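Local coordinates for protein thermostable carboxypeptidase 1 (Pyrococcus furiosus, PDB 1KA2) that cleaves amino acids one by one from the C-terminus of peptides with broad specificity, as a homodimeric cobalt-dependent metallocarboxypeptidase, at residues P102-E107 and A142-E147; D161-G166 and H414-Y419; E210-V215 and Y258-T263. All blocks are in the same frame, centred on the assembly; numbering follows the deposited sequence.

Contact 1. Residues P102-E107 and A142-E147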
loop_
_atom_site.group_PDB
_atom_site.type_symbol
_atom_site.label_atom_id
_atom_site.label_comp_id
_atom_site.label_asym_id
_atom_site.label_seq_id
_atom_site.Cartn_x
_atom_site.Cartn_y
_atom_site.Cartn_z
ATOM N N PRO A 102 -5.910 17.080 -24.408
ATOM C CA PRO A 102 -4.785 16.276 -23.925
ATOM C C PRO A 102 -3.467 17.056 -23.920
ATOM O O PRO A 102 -2.595 16.809 -23.088
ATOM C CB PRO A 102 -4.770 15.076 -24.881
ATOM C CG PRO A 102 -5.471 15.585 -26.111
ATOM C CD PRO A 102 -6.593 16.405 -25.520
ATOM N N GLU A 103 -3.316 18.001 -24.839
ATOM C CA GLU A 103 -2.089 18.779 -24.856
ATOM C C GLU A 103 -2.021 19.706 -23.654
ATOM O O GLU A 103 -0.950 19.904 -23.073
ATOM C CB GLU A 103 -1.959 19.596 -26.144
ATOM C CG GLU A 103 -1.192 18.863 -27.230
ATOM C CD GLU A 103 0.128 18.279 -26.729
ATOM O OE1 GLU A 103 0.422 18.381 -25.518
ATOM O OE2 GLU A 103 0.877 17.706 -27.548
ATOM N N PHE A 104 -3.171 20.260 -23.281
ATOM C CA PHE A 104 -3.246 21.171 -22.154
ATOM C C PHE A 104 -2.964 20.434 -20.849
ATOM O O PHE A 104 -2.245 20.940 -19.984
ATOM C CB PHE A 104 -4.621 21.817 -22.099
ATOM C CG PHE A 104 -4.751 22.868 -21.035
ATOM C CD1 PHE A 104 -3.994 24.032 -21.092
ATOM C CD2 PHE A 104 -5.652 22.706 -19.988
ATOM C CE1 PHE A 104 -4.131 25.018 -20.129
ATOM C CE2 PHE A 104 -5.797 23.687 -19.022
ATOM C CZ PHE A 104 -5.034 24.848 -19.093
ATOM N N ILE A 105 -3.542 19.243 -20.707
ATOM C CA ILE A 105 -3.319 18.435 -19.519
ATOM C C ILE A 105 -1.820 18.195 -19.399
ATOM O O ILE A 105 -1.274 18.153 -18.301
ATOM C CB ILE A 105 -4.049 17.074 -19.609
ATOM C CG1 ILE A 105 -5.552 17.292 -19.428
ATOM C CG2 ILE A 105 -3.506 16.113 -18.559
ATOM C CD1 ILE A 105 -6.353 16.010 -19.381
ATOM N N ARG A 106 -1.159 18.054 -20.541
ATOM C CA ARG A 106 0.277 17.826 -20.568
ATOM C C ARG A 106 1.010 19.077 -20.093
ATOM O O ARG A 106 1.836 19.017 -19.177
ATOM C CB ARG A 106 0.721 17.475 -21.988
ATOM C CG ARG A 106 2.166 17.060 -22.102
ATOM C CD ARG A 106 2.972 18.106 -22.828
ATOM N NE ARG A 106 2.595 18.265 -24.229
ATOM C CZ ARG A 106 3.455 18.167 -25.237
ATOM N NH1 ARG A 106 4.732 17.900 -24.990
ATOM N NH2 ARG A 106 3.055 18.386 -26.481
ATOM N N GLU A 107 0.697 20.209 -20.715
ATOM C CA GLU A 107 1.326 21.473 -20.362
ATOM C C GLU A 107 1.262 21.693 -18.849
ATOM O O GLU A 107 2.274 21.989 -18.215
ATOM C CB GLU A 107 0.630 22.624 -21.103
ATOM C CG GLU A 107 1.283 23.985 -20.902
ATOM C CD GLU A 107 0.550 25.111 -21.615
ATOM O OE1 GLU A 107 1.002 26.270 -21.504
ATOM O OE2 GLU A 107 -0.474 24.847 -22.285
ATOM N N ALA A 142 -4.393 28.949 -15.437
ATOM C CA ALA A 142 -5.645 29.086 -14.700
ATOM C C ALA A 142 -6.721 29.767 -15.556
ATOM O O ALA A 142 -7.861 29.304 -15.617
ATOM C CB ALA A 142 -5.416 29.887 -13.428
ATOM N N LYS A 143 -6.357 30.870 -16.208
ATOM C CA LYS A 143 -7.302 31.591 -17.059
ATOM C C LYS A 143 -7.747 30.682 -18.197
ATOM O O LYS A 143 -8.945 30.545 -18.455
ATOM C CB LYS A 143 -6.665 32.865 -17.618
ATOM C CG LYS A 143 -6.423 33.960 -16.582
ATOM C CD LYS A 143 -5.263 34.856 -17.003
ATOM C CE LYS A 143 -5.690 36.288 -17.264
ATOM N NZ LYS A 143 -6.197 36.956 -16.038
ATOM N N ARG A 144 -6.791 30.050 -18.873
ATOM C CA ARG A 144 -7.142 29.146 -19.967
ATOM C C ARG A 144 -8.145 28.124 -19.431
ATOM O O ARG A 144 -9.193 27.903 -20.031
ATOM C CB ARG A 144 -5.912 28.387 -20.501
ATOM C CG ARG A 144 -4.755 29.245 -21.015
ATOM C CD ARG A 144 -4.627 29.211 -22.532
ATOM N NE ARG A 144 -4.509 27.866 -23.111
ATOM C CZ ARG A 144 -3.449 27.065 -23.004
ATOM N NH1 ARG A 144 -2.377 27.445 -22.325
ATOM N NH2 ARG A 144 -3.451 25.882 -23.608
ATOM N N ALA A 145 -7.814 27.510 -18.293
ATOM C CA ALA A 145 -8.663 26.488 -17.678
ATOM C C ALA A 145 -10.080 26.978 -17.448
ATOM O O ALA A 145 -11.045 26.239 -17.657
ATOM C CB ALA A 145 -8.049 26.016 -16.358
ATOM N N ALA A 146 -10.204 28.227 -17.016
ATOM C CA ALA A 146 -11.514 28.803 -16.778
ATOM C C ALA A 146 -12.290 28.837 -18.096
ATOM O O ALA A 146 -13.487 28.539 -18.127
ATOM C CB ALA A 146 -11.375 30.208 -16.200
ATOM N N GLU A 147 -11.604 29.195 -19.181
ATOM C CA GLU A 147 -12.239 29.253 -20.498
ATOM C C GLU A 147 -12.602 27.853 -21.002
ATOM O O GLU A 147 -13.630 27.673 -21.647
ATOM C CB GLU A 147 -11.323 29.957 -21.515
ATOM C CG GLU A 147 -10.972 31.397 -21.138
ATOM C CD GLU A 147 -12.201 32.271 -20.994
ATOM O OE1 GLU A 147 -12.140 33.270 -20.251
ATOM O OE2 GLU A 147 -13.229 31.964 -21.629
HETATM O O HOH W 1 -2.038 23.639 -24.214
#

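Contact 2. Residues D161-G166 and H414-Y419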
loop_
_atom_site.group_PDB
_atom_site.type_symbol
_atom_site.label_atom_id
_atom_site.label_comp_id
_atom_site.label_asym_id
_atom_site.label_seq_id
_atom_site.Cartn_x
_atom_site.Cartn_y
_atom_site.Cartn_z
ATOM N N ASP A 161 -15.777 26.307 -8.999
ATOM C CA ASP A 161 -16.671 25.175 -9.257
ATOM C C ASP A 161 -15.890 23.889 -9.453
ATOM O O ASP A 161 -16.437 22.789 -9.315
ATOM C CB ASP A 161 -17.506 25.412 -10.517
ATOM C CG ASP A 161 -18.409 24.229 -10.844
ATOM O OD1 ASP A 161 -19.470 24.094 -10.196
ATOM O OD2 ASP A 161 -18.053 23.427 -11.734
ATOM N N LEU A 162 -14.618 24.043 -9.806
ATOM C CA LEU A 162 -13.729 22.911 -10.023
ATOM C C LEU A 162 -13.447 22.225 -8.691
ATOM O O LEU A 162 -13.376 21.002 -8.622
ATOM C CB LEU A 162 -12.397 23.386 -10.619
ATOM C CG LEU A 162 -11.596 22.453 -11.536
ATOM C CD1 LEU A 162 -10.127 22.892 -11.544
ATOM C CD2 LEU A 162 -11.710 21.016 -11.068
ATOM N N TYR A 163 -13.292 23.020 -7.639
ATOM C CA TYR A 163 -12.972 22.489 -6.317
ATOM C C TYR A 163 -14.138 22.368 -5.349
ATOM O O TYR A 163 -14.009 21.740 -4.298
ATOM C CB TYR A 163 -11.876 23.338 -5.678
ATOM C CG TYR A 163 -10.632 23.391 -6.520
ATOM C CD1 TYR A 163 -10.356 24.493 -7.324
ATOM C CD2 TYR A 163 -9.752 22.306 -6.559
ATOM C CE1 TYR A 163 -9.235 24.517 -8.153
ATOM C CE2 TYR A 163 -8.625 22.319 -7.387
ATOM C CZ TYR A 163 -8.376 23.427 -8.180
ATOM O OH TYR A 163 -7.271 23.445 -8.999
ATOM N N GLU A 164 -15.260 22.991 -5.689
ATOM C CA GLU A 164 -16.449 22.932 -4.850
ATOM C C GLU A 164 -17.669 23.026 -5.772
ATOM O O GLU A 164 -18.130 24.121 -6.130
ATOM C CB GLU A 164 -16.435 24.076 -3.832
ATOM C CG GLU A 164 -17.570 24.038 -2.797
ATOM C CD GLU A 164 -17.442 22.910 -1.774
ATOM O OE1 GLU A 164 -16.325 22.384 -1.601
ATOM O OE2 GLU A 164 -18.457 22.563 -1.120
ATOM N N GLU A 165 -18.166 21.856 -6.164
ATOM C CA GLU A 165 -19.306 21.744 -7.062
ATOM C C GLU A 165 -20.396 22.768 -6.769
ATOM O O GLU A 165 -20.959 22.802 -5.671
ATOM C CB GLU A 165 -19.883 20.330 -6.975
ATOM C CG GLU A 165 -20.909 20.000 -8.050
ATOM C CD GLU A 165 -21.495 18.606 -7.887
ATOM O OE1 GLU A 165 -22.326 18.220 -8.732
ATOM O OE2 GLU A 165 -21.129 17.899 -6.915
ATOM N N GLY A 166 -20.679 23.618 -7.751
ATOM C CA GLY A 166 -21.714 24.622 -7.577
ATOM C C GLY A 166 -21.306 25.916 -6.890
ATOM O O GLY A 166 -22.129 26.831 -6.753
ATOM N N HIS A 414 1.105 24.196 -7.308
ATOM C CA HIS A 414 0.459 22.990 -7.796
ATOM C C HIS A 414 -0.598 23.372 -8.829
ATOM O O HIS A 414 -1.120 22.515 -9.536
ATOM C CB HIS A 414 -0.218 22.221 -6.651
ATOM C CG HIS A 414 0.719 21.373 -5.848
ATOM N ND1 HIS A 414 0.311 20.667 -4.737
ATOM C CD2 HIS A 414 2.039 21.119 -6.000
ATOM C CE1 HIS A 414 1.347 20.013 -4.236
ATOM N NE2 HIS A 414 2.404 20.270 -4.982
ATOM N N GLY A 415 -0.902 24.660 -8.923
ATOM C CA GLY A 415 -1.930 25.088 -9.847
ATOM C C GLY A 415 -3.303 25.047 -9.192
ATOM O O GLY A 415 -4.323 25.142 -9.874
ATOM N N SER A 416 -3.345 24.887 -7.875
ATOM C CA SER A 416 -4.634 24.839 -7.197
ATOM C C SER A 416 -5.148 26.255 -6.936
ATOM O O SER A 416 -5.050 26.773 -5.834
ATOM C CB SER A 416 -4.511 24.071 -5.883
ATOM O OG SER A 416 -4.069 22.762 -6.152
ATOM N N ILE A 417 -5.691 26.877 -7.975
ATOM C CA ILE A 417 -6.230 28.234 -7.898
ATOM C C ILE A 417 -7.764 28.086 -7.807
ATOM O O ILE A 417 -8.381 27.478 -8.689
ATOM C CB ILE A 417 -5.865 29.021 -9.169
ATOM C CG1 ILE A 417 -4.341 29.118 -9.287
ATOM C CG2 ILE A 417 -6.530 30.380 -9.140
ATOM C CD1 ILE A 417 -3.718 30.004 -8.290
ATOM N N GLY A 418 -8.387 28.662 -6.778
ATOM C CA GLY A 418 -9.833 28.535 -6.620
ATOM C C GLY A 418 -10.127 27.443 -5.594
ATOM O O GLY A 418 -11.275 27.011 -5.419
ATOM N N TYR A 419 -9.075 27.014 -4.900
ATOM C CA TYR A 419 -9.153 25.963 -3.886
ATOM C C TYR A 419 -9.278 26.503 -2.447
ATOM O O TYR A 419 -10.105 26.031 -1.665
ATOM C CB TYR A 419 -7.897 25.076 -4.007
ATOM C CG TYR A 419 -7.840 23.897 -3.067
ATOM C CD1 TYR A 419 -7.912 22.585 -3.556
ATOM C CD2 TYR A 419 -7.652 24.086 -1.705
ATOM C CE1 TYR A 419 -7.780 21.504 -2.701
ATOM C CE2 TYR A 419 -7.530 23.019 -0.850
ATOM C CZ TYR A 419 -7.589 21.737 -1.349
ATOM O OH TYR A 419 -7.437 20.699 -0.480
#

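Contact 3. Residues E210-V215 and Y258-T263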
loop_
_atom_site.group_PDB
_atom_site.type_symbol
_atom_site.label_atom_id
_atom_site.label_comp_id
_atom_site.label_asym_id
_atom_site.label_seq_id
_atom_site.Cartn_x
_atom_site.Cartn_y
_atom_site.Cartn_z
ATOM N N GLU A 210 6.348 8.573 22.114
ATOM C CA GLU A 210 5.474 7.604 22.760
ATOM C C GLU A 210 4.468 8.189 23.744
ATOM O O GLU A 210 3.379 7.646 23.896
ATOM C CB GLU A 210 6.302 6.516 23.451
ATOM C CG GLU A 210 7.058 5.616 22.480
ATOM C CD GLU A 210 7.578 4.345 23.138
ATOM O OE1 GLU A 210 6.757 3.599 23.713
ATOM O OE2 GLU A 210 8.802 4.086 23.080
ATOM N N TRP A 211 4.820 9.284 24.410
ATOM C CA TRP A 211 3.900 9.900 25.362
ATOM C C TRP A 211 2.608 10.353 24.685
ATOM O O TRP A 211 1.517 10.019 25.138
ATOM C CB TRP A 211 4.531 11.119 26.045
ATOM C CG TRP A 211 5.707 10.834 26.930
ATOM C CD1 TRP A 211 6.162 9.611 27.333
ATOM C CD2 TRP A 211 6.571 11.806 27.535
ATOM N NE1 TRP A 211 7.257 9.761 28.149
ATOM C CE2 TRP A 211 7.530 11.097 28.292
ATOM C CE3 TRP A 211 6.626 13.207 27.514
ATOM C CZ2 TRP A 211 8.537 11.741 29.019
ATOM C CZ3 TRP A 211 7.627 13.850 28.238
ATOM C CH2 TRP A 211 8.568 13.115 28.979
ATOM N N MET A 212 2.744 11.120 23.604
ATOM C CA MET A 212 1.585 11.633 22.890
ATOM C C MET A 212 0.856 10.587 22.075
ATOM O O MET A 212 -0.351 10.708 21.857
ATOM C CB MET A 212 1.976 12.809 21.988
ATOM C CG MET A 212 2.258 14.079 22.768
ATOM S SD MET A 212 0.979 14.355 24.010
ATOM C CE MET A 212 -0.391 14.811 22.974
ATOM N N GLU A 213 1.566 9.559 21.618
ATOM C CA GLU A 213 0.877 8.539 20.846
ATOM C C GLU A 213 -0.047 7.755 21.777
ATOM O O GLU A 213 -1.040 7.175 21.338
ATOM C CB GLU A 213 1.866 7.630 20.070
ATOM C CG GLU A 213 2.782 6.726 20.854
ATOM C CD GLU A 213 3.813 6.055 19.949
ATOM O OE1 GLU A 213 4.495 5.112 20.394
ATOM O OE2 GLU A 213 3.951 6.479 18.788
ATOM N N ARG A 214 0.259 7.776 23.073
ATOM C CA ARG A 214 -0.585 7.111 24.057
ATOM C C ARG A 214 -1.839 7.977 24.242
ATOM O O ARG A 214 -2.949 7.464 24.398
ATOM C CB ARG A 214 0.146 6.957 25.403
ATOM C CG ARG A 214 1.184 5.830 25.450
ATOM C CD ARG A 214 1.522 5.431 26.893
ATOM N NE ARG A 214 2.632 6.182 27.477
ATOM C CZ ARG A 214 3.913 5.961 27.196
ATOM N NH1 ARG A 214 4.249 5.009 26.338
ATOM N NH2 ARG A 214 4.860 6.683 27.778
ATOM N N VAL A 215 -1.655 9.295 24.220
ATOM C CA VAL A 215 -2.776 10.215 24.375
ATOM C C VAL A 215 -3.665 10.179 23.129
ATOM O O VAL A 215 -4.886 10.055 23.242
ATOM C CB VAL A 215 -2.280 11.662 24.637
ATOM C CG1 VAL A 215 -3.427 12.639 24.524
ATOM C CG2 VAL A 215 -1.683 11.759 26.045
ATOM N N TYR A 258 7.094 18.824 20.355
ATOM C CA TYR A 258 6.782 19.911 21.284
ATOM C C TYR A 258 5.439 20.523 20.870
ATOM O O TYR A 258 4.955 20.250 19.775
ATOM C CB TYR A 258 7.897 20.968 21.258
ATOM C CG TYR A 258 8.021 21.714 19.942
ATOM C CD1 TYR A 258 7.356 22.922 19.737
ATOM C CD2 TYR A 258 8.779 21.195 18.889
ATOM C CE1 TYR A 258 7.444 23.599 18.514
ATOM C CE2 TYR A 258 8.870 21.858 17.665
ATOM C CZ TYR A 258 8.200 23.062 17.483
ATOM O OH TYR A 258 8.284 23.729 16.268
ATOM N N ASP A 259 4.840 21.333 21.743
ATOM C CA ASP A 259 3.548 21.968 21.458
ATOM C C ASP A 259 2.532 20.851 21.203
ATOM O O ASP A 259 1.962 20.767 20.122
ATOM C CB ASP A 259 3.669 22.856 20.215
ATOM C CG ASP A 259 2.616 23.946 20.164
ATOM O OD1 ASP A 259 1.616 23.856 20.898
ATOM O OD2 ASP A 259 2.783 24.899 19.381
ATOM N N PHE A 260 2.297 20.012 22.209
ATOM C CA PHE A 260 1.399 18.866 22.067
ATOM C C PHE A 260 -0.007 19.105 21.529
ATOM O O PHE A 260 -0.680 18.155 21.111
ATOM C CB PHE A 260 1.337 18.065 23.384
ATOM C CG PHE A 260 0.382 18.614 24.420
ATOM C CD1 PHE A 260 -0.987 18.359 24.339
ATOM C CD2 PHE A 260 0.863 19.315 25.523
ATOM C CE1 PHE A 260 -1.856 18.786 25.341
ATOM C CE2 PHE A 260 -0.003 19.748 26.533
ATOM C CZ PHE A 260 -1.363 19.481 26.441
ATOM N N ARG A 261 -0.449 20.358 21.521
ATOM C CA ARG A 261 -1.777 20.687 21.012
ATOM C C ARG A 261 -1.876 20.282 19.540
ATOM O O ARG A 261 -2.919 19.828 19.071
ATOM C CB ARG A 261 -2.024 22.199 21.138
ATOM C CG ARG A 261 -1.125 23.030 20.217
ATOM C CD ARG A 261 -1.078 24.504 20.581
ATOM N NE ARG A 261 -2.408 25.079 20.730
ATOM C CZ ARG A 261 -2.855 26.122 20.035
ATOM N NH1 ARG A 261 -2.070 26.706 19.131
ATOM N NH2 ARG A 261 -4.087 26.581 20.252
ATOM N N ARG A 262 -0.778 20.458 18.818
ATOM C CA ARG A 262 -0.732 20.159 17.393
ATOM C C ARG A 262 -1.136 18.741 17.002
ATOM O O ARG A 262 -2.049 18.542 16.207
ATOM C CB ARG A 262 0.669 20.423 16.841
ATOM C CG ARG A 262 1.122 21.859 16.873
ATOM C CD ARG A 262 2.614 21.904 16.566
ATOM N NE ARG A 262 3.175 23.246 16.686
ATOM C CZ ARG A 262 3.007 24.206 15.787
ATOM N NH1 ARG A 262 2.290 23.965 14.695
ATOM N NH2 ARG A 262 3.556 25.400 15.983
ATOM N N THR A 263 -0.438 17.757 17.550
ATOM C CA THR A 263 -0.730 16.384 17.206
ATOM C C THR A 263 -2.128 15.984 17.647
ATOM O O THR A 263 -2.808 15.232 16.954
ATOM C CB THR A 263 0.323 15.416 17.806
ATOM O OG1 THR A 263 0.093 14.102 17.288
ATOM C CG2 THR A 263 0.246 15.387 19.335
#

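Contact 1. Residues P102-E107 and A142-E147
Phe104 lies over one face of the Arg144 guanidinium, Glu107 meets the same group at its edge, and a water sits in plane at the edge of both ring and guanidinium. The two planes stand 69° apart, with Phe104 CE1 over the guanidinium centre and Phe104 CD1 3.2 Å from Arg144 NH2. Arg144 NH1 donates close to its own plane to the syn side of Glu107 OE2, at 3.2 Å and 156°; Arg144 NH2 adds a weak bond to the same oxygen. The water donates to Glu107 OE2 over 2.8 Å and accepts from Arg144 NH2 over 2.7 Å.

Glu107 is extended, whereas the Arg144 chain bends at chi2 and chi3 to bring its head alongside Phe104 CD1 and CE1. Phe104, its CG anti to the backbone N (chi1 -175°), spans the gap between two antiparallel helices whose axes stay 11.8 Å apart. Its far end reaches Ala145, small enough to admit it, with Phe104 CE2 4.2 Å from Ala145 CB; Phe100 and Tyr148 also pack on the ring. The chemistry is thus divided: the phenyl gives one guanidinium face an apolar cover, while the carboxylate at the edge probably balances the charge and, with the water, limits its rotation.

Contact 2. Residues D161-G166 and H414-Y419
Tyr163 and Tyr419 form an offset edge-to-face aromatic pair beside the metal site, for the side chain of Tyr419 is about 7 Å from the bound magnesium ion and from the side chain of its ligand Glu299. Tyr163 ends helix 155-163; Tyr419 lies in the loop after helix 411-414, and its ring also meets His411 of the GXXQDXHW motif. The centroids are 5.5 Å apart with planes at 65°. With CG anti to the backbone N (chi1 -178°), Tyr419 keeps CB over the Tyr163 face, a CH-pi contact 4.1 Å from the centroid, and turns its ring edge onto that face, Tyr419 CD1 lying 3.5 Å from Tyr163 CD2. Leu162 CB lies toward the rim of the opposite face, so both are partly covered.

A broad, flat tyrosine suits this place, offering Tyr419 a face and the loop carbonyls an edge. The loop backbone runs along the CD1-CE1 side to the hydroxyl. Glycine suits the positive phi of Gly415, which closes its helix in a Schellman motif, and of Gly418 (99°), where a side-chain carbon would press on the preceding carbonyl oxygen. Ser416 centres an inverse gamma turn. Ile417 O meets the ring near its plane, 3.1 Å from Tyr163 CE1.

Contact 3. Residues E210-V215 and Y258-T263
Met212 and Phe260 make a Met-aromatic contact that ties helix 209-223 to the start of helix 261-278, the helix that carries the HEXXH motif and the metal ligands His269 and His273. Along 210-215, the first turn begins at the surface with Glu210, which forms a long ion pair with Arg214 one turn on. Met212 then turns inward and is the residue of 210-215 that touches 258-263. Bends at chi2 (-46°) and chi3 (-71°) fold its flexible, unbranched chain back, so that the methyl settles between two residues: Met212 CE is 3.7 Å from Phe260 CB and 3.7 Å from Thr263 CG2. The sulfur sits obliquely to the ring, Met212 SD being 5.1 Å from the Phe260 centroid and 46° off the normal, while Met212 CE reaches Phe260 CD1 at 3.8 Å. Replacing the methionine with an alanine here removes sulfur and methyl, and would probably open a gap beside Phe260 CB and Thr263 CG2 and lose the sulfur-aromatic contact. Val215, one turn further on, continues the apolar side of the helix against Ile264 and Leu323.

Phe260 suits the buried junction because a bulky apolar ring can pack among Met212, Leu323 and Phe342 while meeting Tyr341 edge-to-face. Thr263 serves two environments: its methyl faces the methionine, whereas its hydroxyl is hydrogen-bonded to Asn216 ND2, to Arg254 O and to Thr253 OG1. The branched methyl follows Met212 along its length, with Thr263 CG2 4.1 Å from Met212 CB as well as touching the terminal carbon.

Overall arrangement
Contacts 1 and 2 lie on one side of the chain's centre, their own centres 14 Å apart, and contact 3 lies on the opposite side, 43 Å from contact 1 and 33 Å from contact 2, centre to centre. Contact 1 joins helices 102-124 and 132-149; helix 155-163, next in the chain, supplies the first half of contact 2. Contact 2 closes over 247 residues, and contact 3 forms within that span, as do all three metal ligands. Contact 1 is packing away from the annotated sites. Contact 2 lies near the metal through Tyr419, while contact 3 packs the start of the helix that later carries His269 and His273, with the Thr263 and His269 side chains about 10 Å apart.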